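Local coordinates for protein Myo-inositol phosphohydrolase (Mitsuokella multacida, PDB 4WU3) that probably dephosphorylates myo-inositol phosphates as a protein-tyrosine-phosphatase-like phytase, and holds inositol-(1,3,4,5)-tetrakisphosphate in this crystal, at residues K312-D316 and L317-Y321; F215-D219 and P220-K224. The protein carries 2 engineered substitutions. All coordinates share one frame; numbering follows the deposited sequence.

Contact 1 of 2, residues K312-D316 and L317-Y321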
ATOM      1  N   LYS A 312     -18.006  11.367 -14.964  1.00 12.02           N
ATOM      2  CA  LYS A 312     -19.250  10.901 -15.569  1.00 14.53           C
ATOM      3  C   LYS A 312     -20.485  11.432 -14.850  1.00 15.46           C
ATOM      4  O   LYS A 312     -21.412  11.939 -15.480  1.00 13.89           O
ATOM      5  CB  LYS A 312     -19.298   9.380 -15.598  1.00 16.12           C
ATOM      6  CG  LYS A 312     -18.644   8.795 -16.828  1.00 17.87           C
ATOM      7  CD  LYS A 312     -19.539   8.935 -18.045  1.00 18.81           C
ATOM      8  CE  LYS A 312     -20.067   7.583 -18.485  1.00 20.29           C
ATOM      9  NZ  LYS A 312     -20.526   7.649 -19.893  1.00 23.12           N
ATOM     10  N   GLU A 313     -20.485  11.328 -13.528  1.00 16.55           N
ATOM     11  CA  GLU A 313     -21.627  11.773 -12.729  1.00 17.99           C
ATOM     12  C   GLU A 313     -21.676  13.287 -12.546  1.00 17.27           C
ATOM     13  O   GLU A 313     -22.735  13.830 -12.276  1.00 19.10           O
ATOM     14  CB  GLU A 313     -21.616  11.098 -11.353  1.00 20.56           C
ATOM     15  CG  GLU A 313     -21.947   9.611 -11.402  1.00 23.25           C
ATOM     16  CD  GLU A 313     -21.423   8.839 -10.203  1.00 25.94           C
ATOM     17  OE1 GLU A 313     -21.437   9.382  -9.071  1.00 23.71           O
ATOM     18  OE2 GLU A 313     -20.988   7.682 -10.403  1.00 24.70           O
ATOM     19  N   ASN A 314     -20.539  13.964 -12.687  1.00 14.82           N
ATOM     20  CA  ASN A 314     -20.478  15.398 -12.432  1.00 13.98           C
ATOM     21  C   ASN A 314     -19.828  16.166 -13.586  1.00 13.90           C
ATOM     22  O   ASN A 314     -18.762  16.752 -13.414  1.00 13.06           O
ATOM     23  CB  ASN A 314     -19.692  15.680 -11.155  1.00 13.80           C
ATOM     24  CG  ASN A 314     -20.264  14.982  -9.931  1.00 14.37           C
ATOM     25  OD1 ASN A 314     -21.082  15.546  -9.197  1.00 12.77           O
ATOM     26  ND2 ASN A 314     -19.807  13.763  -9.682  1.00 13.29           N
ATOM     27  N   PRO A 315     -20.476  16.174 -14.761  1.00 15.34           N
ATOM     28  CA  PRO A 315     -19.894  16.795 -15.950  1.00 16.05           C
ATOM     29  C   PRO A 315     -19.724  18.303 -15.815  1.00 15.42           C
ATOM     30  O   PRO A 315     -19.004  18.905 -16.592  1.00 16.03           O
ATOM     31  CB  PRO A 315     -20.893  16.444 -17.064  1.00 17.49           C
ATOM     32  CG  PRO A 315     -22.174  16.145 -16.371  1.00 15.86           C
ATOM     33  CD  PRO A 315     -21.793  15.572 -15.038  1.00 15.82           C
ATOM     34  N   ASP A 316     -20.366  18.900 -14.820  1.00 17.20           N
ATOM     35  CA  ASP A 316     -20.157  20.319 -14.516  1.00 19.85           C
ATOM     36  C   ASP A 316     -18.999  20.564 -13.527  1.00 16.78           C
ATOM     37  O   ASP A 316     -18.597  21.710 -13.306  1.00 12.92           O
ATOM     38  CB  ASP A 316     -21.452  20.935 -13.967  1.00 25.00           C
ATOM     39  CG  ASP A 316     -22.007  20.181 -12.729  1.00 35.42           C
ATOM     40  OD1 ASP A 316     -21.397  19.176 -12.273  1.00 28.96           O
ATOM     41  OD2 ASP A 316     -23.072  20.606 -12.215  1.00 42.04           O
ATOM     42  N   LEU A 317     -18.477  19.494 -12.930  1.00 14.82           N
ATOM     43  CA  LEU A 317     -17.376  19.599 -11.963  1.00 14.95           C
ATOM     44  C   LEU A 317     -17.725  20.504 -10.781  1.00 15.57           C
ATOM     45  O   LEU A 317     -16.850  21.110 -10.161  1.00 15.24           O
ATOM     46  CB  LEU A 317     -16.102  20.110 -12.641  1.00 12.95           C
ATOM     47  CG  LEU A 317     -15.672  19.377 -13.912  1.00 13.30           C
ATOM     48  CD1 LEU A 317     -14.468  20.066 -14.542  1.00 13.44           C
ATOM     49  CD2 LEU A 317     -15.349  17.924 -13.620  1.00 14.28           C
ATOM     50  N   LYS A 318     -19.007  20.573 -10.458  1.00 18.36           N
ATOM     51  CA  LYS A 318     -19.487  21.476  -9.414  1.00 20.45           C
ATOM     52  C   LYS A 318     -19.133  20.973  -8.013  1.00 17.38           C
ATOM     53  O   LYS A 318     -18.497  21.673  -7.236  1.00 18.37           O
ATOM     54  CB  LYS A 318     -20.997  21.666  -9.567  1.00 24.72           C
ATOM     55  CG  LYS A 318     -21.612  22.676  -8.618  1.00 34.88           C
ATOM     56  CD  LYS A 318     -23.103  22.839  -8.897  1.00 41.33           C
ATOM     57  CE  LYS A 318     -23.812  23.610  -7.795  1.00 45.77           C
ATOM     58  NZ  LYS A 318     -23.441  25.053  -7.801  1.00 49.97           N
ATOM     59  N   THR A 319     -19.562  19.762  -7.686  1.00 16.34           N
ATOM     60  CA  THR A 319     -19.190  19.141  -6.421  1.00 14.57           C
ATOM     61  C   THR A 319     -17.717  18.776  -6.491  1.00 12.62           C
ATOM     62  O   THR A 319     -17.279  18.132  -7.445  1.00 13.35           O
ATOM     63  CB  THR A 319     -19.983  17.849  -6.176  1.00 16.78           C
ATOM     64  OG1 THR A 319     -21.388  18.109  -6.249  1.00 18.74           O
ATOM     65  CG2 THR A 319     -19.646  17.253  -4.826  1.00 17.86           C
ATOM     66  N   PRO A 320     -16.938  19.197  -5.491  1.00 10.59           N
ATOM     67  CA  PRO A 320     -15.518  18.858  -5.491  1.00 10.08           C
ATOM     68  C   PRO A 320     -15.315  17.343  -5.467  1.00  9.70           C
ATOM     69  O   PRO A 320     -16.165  16.618  -4.940  1.00  9.05           O
ATOM     70  CB  PRO A 320     -14.997  19.488  -4.189  1.00 10.18           C
ATOM     71  CG  PRO A 320     -15.998  20.542  -3.833  1.00 10.60           C
ATOM     72  CD  PRO A 320     -17.319  20.033  -4.339  1.00 10.08           C
ATOM     73  N   TYR A 321     -14.199  16.877  -6.031  1.00  9.07           N
ATOM     74  CA  TYR A 321     -13.921  15.451  -6.110  1.00  8.75           C
ATOM     75  C   TYR A 321     -13.865  14.832  -4.715  1.00  9.14           C
ATOM     76  O   TYR A 321     -14.436  13.766  -4.478  1.00  9.38           O
ATOM     77  CB  TYR A 321     -12.612  15.160  -6.862  1.00  8.35           C
ATOM     78  CG  TYR A 321     -12.256  13.702  -6.772  1.00  8.08           C
ATOM     79  CD1 TYR A 321     -12.774  12.790  -7.666  1.00  8.53           C
ATOM     80  CD2 TYR A 321     -11.471  13.227  -5.745  1.00  8.62           C
ATOM     81  CE1 TYR A 321     -12.484  11.438  -7.559  1.00  8.79           C
ATOM     82  CE2 TYR A 321     -11.175  11.877  -5.632  1.00  9.19           C
ATOM     83  CZ  TYR A 321     -11.684  10.990  -6.544  1.00  8.50           C
ATOM     84  OH  TYR A 321     -11.394   9.648  -6.438  1.00  9.41           O
TER
HETATM   85  O   HOH W   1     -21.242  18.195  -9.308  1.00 12.03           O
HETATM   86  O   HOH W   2     -22.039  15.247  -6.878  1.00 18.05           O
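Asn314 and Leu317 close a type I beta turn just past the end of a helix: Leu317 N donates to Asn314 O at 2.8 Å, while Leu317 itself takes left-handed helical backbone angles. CD2 of Leu317 lies 3.6 Å from that same Asn314 O. The Asp316 carboxylate reaches forward over the next peptides. Its chi1 of 55° tucks CG between the backbone N and the carbonyl carbon, and OD1 accepts a weak but fairly straight bond from Lys318 N (3.3 Å), an Asx turn. The other oxygen, OD2, rests against CB of Lys318 at 3.5 Å; the lysine chain then runs off, so the two opposite charges do not pair.

Asn314 and Thr319 meet mainly through water. One water donates to Asn314 OD1 and Asp316 OD1 and accepts from Thr319 N, at 2.8 Å from that nitrogen; a second joins Asn314 OD1 to Thr319 OG1. Two waters thus grip one amide oxygen, while ND2 of the same side chain is bonded back to Tyr310 O, which should fix the amide's rotation.

All this forms the surface connection from helix 291-313 to helix 321-327, for which Pro320 is the N-cap. Leu317 packs on Tyr310 of the first helix, its carbonyl oxygen accepts from Lys230 at the end of helix 219-230, and Glu313 OE1 reaches Trp324 NE1 on the second helix.

Contact 2 of 2, residues F215-D219 and P220-K224; sequences FRPDD and PDVDK
The apolar part of this helix start is Pro217 against Val222: the proline CG lies 3.9 Å from CG2 of the valine. That methyl stands beside the valine's own backbone N, anti to its carbonyl carbon, and therefore points back at the incoming chain; it also touches Asp218 O.

Backbone bonds start the helix. Asp218 is the N-cap, and its carbonyl oxygen takes Val222 N at 3.2 Å, plus a weak, bent bond from Asp221 N. The next bond in the series, Asp223 N to Asp219 O, is 2.9 Å long and about as straight as that of Val222.

Capping here does not use the Asp218 side chain. Instead a water accepts from Asp218 N and donates to Asp221 OD2 at 2.6 Å, a water-mediated version of the link from N3 back to the N-cap in a capping box.

The polar side-chain bonds within the stretch centre on Arg216. NE (2.7 Å) and NH2 (2.9 Å) both bond Pro217 O, which lies close to the guanidinium plane, and NH2 also makes a salt bridge with Asp219 OD1 at 2.8 Å, tilted 22° from that plane. Three bonds should fix the rotation of the guanidinium. The far carboxylate oxygen, Asp219 OD2, accepts from Ser332 N.

Lys295 of the second subunit makes a cation-pi contact with Phe215. The stretch leads from strand 205-211 into helix 219-230. Leu211 backs Pro217 and Asp221, Phe303 of helix 291-313 touches Arg216 and Val222, and Tyr321 of helix 321-327 covers Asp219, Val222 and Asp223.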
ATOM      1  N   PHE A 215       2.821   6.694  -6.067  1.00  8.21           N
ATOM      2  CA  PHE A 215       1.468   6.668  -5.545  1.00  7.69           C
ATOM      3  C   PHE A 215       0.554   7.587  -6.326  1.00  7.93           C
ATOM      4  O   PHE A 215       1.013   8.479  -7.036  1.00  9.98           O
ATOM      5  CB  PHE A 215       1.436   7.129  -4.093  1.00  7.65           C
ATOM      6  CG  PHE A 215       2.175   6.235  -3.142  1.00  7.53           C
ATOM      7  CD1 PHE A 215       1.846   4.893  -3.026  1.00  7.34           C
ATOM      8  CD2 PHE A 215       3.179   6.746  -2.343  1.00  7.12           C
ATOM      9  CE1 PHE A 215       2.516   4.084  -2.145  1.00  7.35           C
ATOM     10  CE2 PHE A 215       3.847   5.944  -1.455  1.00  7.07           C
ATOM     11  CZ  PHE A 215       3.520   4.607  -1.358  1.00  7.24           C
ATOM     12  N   ARG A 216      -0.745   7.364  -6.174  1.00  7.44           N
ATOM     13  CA  ARG A 216      -1.767   8.243  -6.728  1.00  7.67           C
ATOM     14  C   ARG A 216      -1.736   9.564  -5.995  1.00  7.28           C
ATOM     15  O   ARG A 216      -1.276   9.631  -4.863  1.00  8.28           O
ATOM     16  CB  ARG A 216      -3.153   7.621  -6.540  1.00  7.74           C
ATOM     17  CG  ARG A 216      -3.396   7.121  -5.113  1.00  8.18           C
ATOM     18  CD  ARG A 216      -4.877   7.044  -4.791  1.00  7.91           C
ATOM     19  NE  ARG A 216      -5.466   8.377  -4.792  1.00  8.14           N
ATOM     20  CZ  ARG A 216      -6.729   8.641  -4.481  1.00  8.38           C
ATOM     21  NH1 ARG A 216      -7.556   7.658  -4.142  1.00  8.63           N
ATOM     22  NH2 ARG A 216      -7.160   9.893  -4.497  1.00  8.19           N
ATOM     23  N   PRO A 217      -2.258  10.621  -6.619  1.00  7.27           N
ATOM     24  CA  PRO A 217      -2.509  11.855  -5.869  1.00  7.14           C
ATOM     25  C   PRO A 217      -3.578  11.638  -4.782  1.00  7.29           C
ATOM     26  O   PRO A 217      -4.533  10.894  -5.008  1.00  6.79           O
ATOM     27  CB  PRO A 217      -3.056  12.795  -6.938  1.00  6.77           C
ATOM     28  CG  PRO A 217      -3.728  11.887  -7.904  1.00  6.58           C
ATOM     29  CD  PRO A 217      -2.885  10.650  -7.951  1.00  6.72           C
ATOM     30  N   ASP A 218      -3.403  12.251  -3.612  1.00  7.65           N
ATOM     31  CA  ASP A 218      -4.449  12.248  -2.593  1.00  8.65           C
ATOM     32  C   ASP A 218      -5.560  13.196  -3.019  1.00  8.38           C
ATOM     33  O   ASP A 218      -5.341  14.109  -3.816  1.00  8.79           O
ATOM     34  CB  ASP A 218      -3.896  12.677  -1.231  1.00  9.34           C
ATOM     35  CG  ASP A 218      -2.993  11.628  -0.616  1.00 10.41           C
ATOM     36  OD1 ASP A 218      -3.192  10.428  -0.906  1.00  9.82           O
ATOM     37  OD2 ASP A 218      -2.080  12.001   0.157  1.00 13.19           O
ATOM     38  N   ASP A 219      -6.748  12.975  -2.475  1.00  8.87           N
ATOM     39  CA  ASP A 219      -7.940  13.744  -2.838  1.00  9.49           C
ATOM     40  C   ASP A 219      -7.752  15.282  -2.855  1.00  9.57           C
ATOM     41  O   ASP A 219      -8.193  15.940  -3.793  1.00 10.42           O
ATOM     42  CB  ASP A 219      -9.108  13.371  -1.917  1.00  9.29           C
ATOM     43  CG  ASP A 219      -9.606  11.946  -2.128  1.00 10.52           C
ATOM     44  OD1 ASP A 219      -9.093  11.240  -3.024  1.00 11.84           O
ATOM     45  OD2 ASP A 219     -10.532  11.516  -1.399  1.00 11.00           O
ATOM     46  N   PRO A 220      -7.127  15.861  -1.814  1.00  9.83           N
ATOM     47  CA  PRO A 220      -6.999  17.323  -1.811  1.00  9.82           C
ATOM     48  C   PRO A 220      -6.170  17.859  -2.982  1.00 10.50           C
ATOM     49  O   PRO A 220      -6.417  18.980  -3.442  1.00  9.43           O
ATOM     50  CB  PRO A 220      -6.301  17.623  -0.476  1.00  9.41           C
ATOM     51  CG  PRO A 220      -6.591  16.445   0.386  1.00  9.65           C
ATOM     52  CD  PRO A 220      -6.709  15.262  -0.531  1.00  9.34           C
ATOM     53  N   ASP A 221      -5.203  17.062  -3.451  1.00 10.59           N
ATOM     54  CA  ASP A 221      -4.395  17.407  -4.626  1.00 10.44           C
ATOM     55  C   ASP A 221      -5.164  17.256  -5.944  1.00  9.77           C
ATOM     56  O   ASP A 221      -4.942  17.998  -6.903  1.00  7.86           O
ATOM     57  CB  ASP A 221      -3.137  16.544  -4.671  1.00 12.43           C
ATOM     58  CG  ASP A 221      -2.035  17.077  -3.777  1.00 13.54           C
ATOM     59  OD1 ASP A 221      -1.912  18.311  -3.660  1.00 16.01           O
ATOM     60  OD2 ASP A 221      -1.283  16.268  -3.201  1.00 15.05           O
ATOM     61  N   VAL A 222      -6.061  16.281  -5.992  1.00  9.21           N
ATOM     62  CA  VAL A 222      -7.013  16.213  -7.079  1.00  8.35           C
ATOM     63  C   VAL A 222      -7.860  17.492  -7.049  1.00  8.33           C
ATOM     64  O   VAL A 222      -8.026  18.140  -8.073  1.00  7.96           O
ATOM     65  CB  VAL A 222      -7.905  14.961  -6.983  1.00  7.78           C
ATOM     66  CG1 VAL A 222      -8.923  14.934  -8.120  1.00  7.85           C
ATOM     67  CG2 VAL A 222      -7.057  13.700  -7.000  1.00  7.75           C
ATOM     68  N   ASP A 223      -8.370  17.878  -5.879  1.00  8.64           N
ATOM     69  CA  ASP A 223      -9.202  19.093  -5.796  1.00  9.40           C
ATOM     70  C   ASP A 223      -8.442  20.326  -6.299  1.00  9.70           C
ATOM     71  O   ASP A 223      -8.995  21.195  -6.992  1.00  8.89           O
ATOM     72  CB  ASP A 223      -9.636  19.373  -4.349  1.00  9.86           C
ATOM     73  CG  ASP A 223     -10.847  18.548  -3.903  1.00 10.61           C
ATOM     74  OD1 ASP A 223     -11.393  17.741  -4.683  1.00  9.22           O
ATOM     75  OD2 ASP A 223     -11.253  18.722  -2.737  1.00 12.51           O
ATOM     76  N   LYS A 224      -7.176  20.405  -5.905  1.00 10.07           N
ATOM     77  CA  LYS A 224      -6.332  21.520  -6.269  1.00 11.24           C
ATOM     78  C   LYS A 224      -6.126  21.562  -7.778  1.00  9.82           C
ATOM     79  O   LYS A 224      -6.231  22.625  -8.389  1.00  9.67           O
ATOM     80  CB  LYS A 224      -4.989  21.433  -5.544  1.00 13.81           C
ATOM     81  CG  LYS A 224      -4.076  22.591  -5.872  1.00 17.42           C
ATOM     82  CD  LYS A 224      -2.724  22.484  -5.189  1.00 21.33           C
ATOM     83  CE  LYS A 224      -1.945  23.781  -5.385  1.00 23.33           C
ATOM     84  NZ  LYS A 224      -0.482  23.530  -5.436  1.00 26.36           N
TER
HETATM   85  O   HOH W   3      -0.872  13.712  -2.954  1.00 14.66           O

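Overall arrangement
Contact 2 comes first along the chain; the centres of the two contacts are about 15 Å apart, yet they touch through Tyr321. Its ring packs on the start of helix 219-230, with Tyr321 CG 3.8 Å from Val222 CG1 and Tyr321 CE2 3.4 Å from Asp219 OD1, while Tyr321 N lies 3.2 Å from Asp223 OD1. The surface turn 312-321 thus lays helix 321-327 against the helix opened by 215-224. In sequence, Phe215 directly follows His214, which meets inositol tetrakisphosphate together with Lys288, Lys289 and Tyr297, the last on helix 291-313, whose end contact 1 closes. A second pocket, including Ser540 to Arg546, takes no residue from either contact.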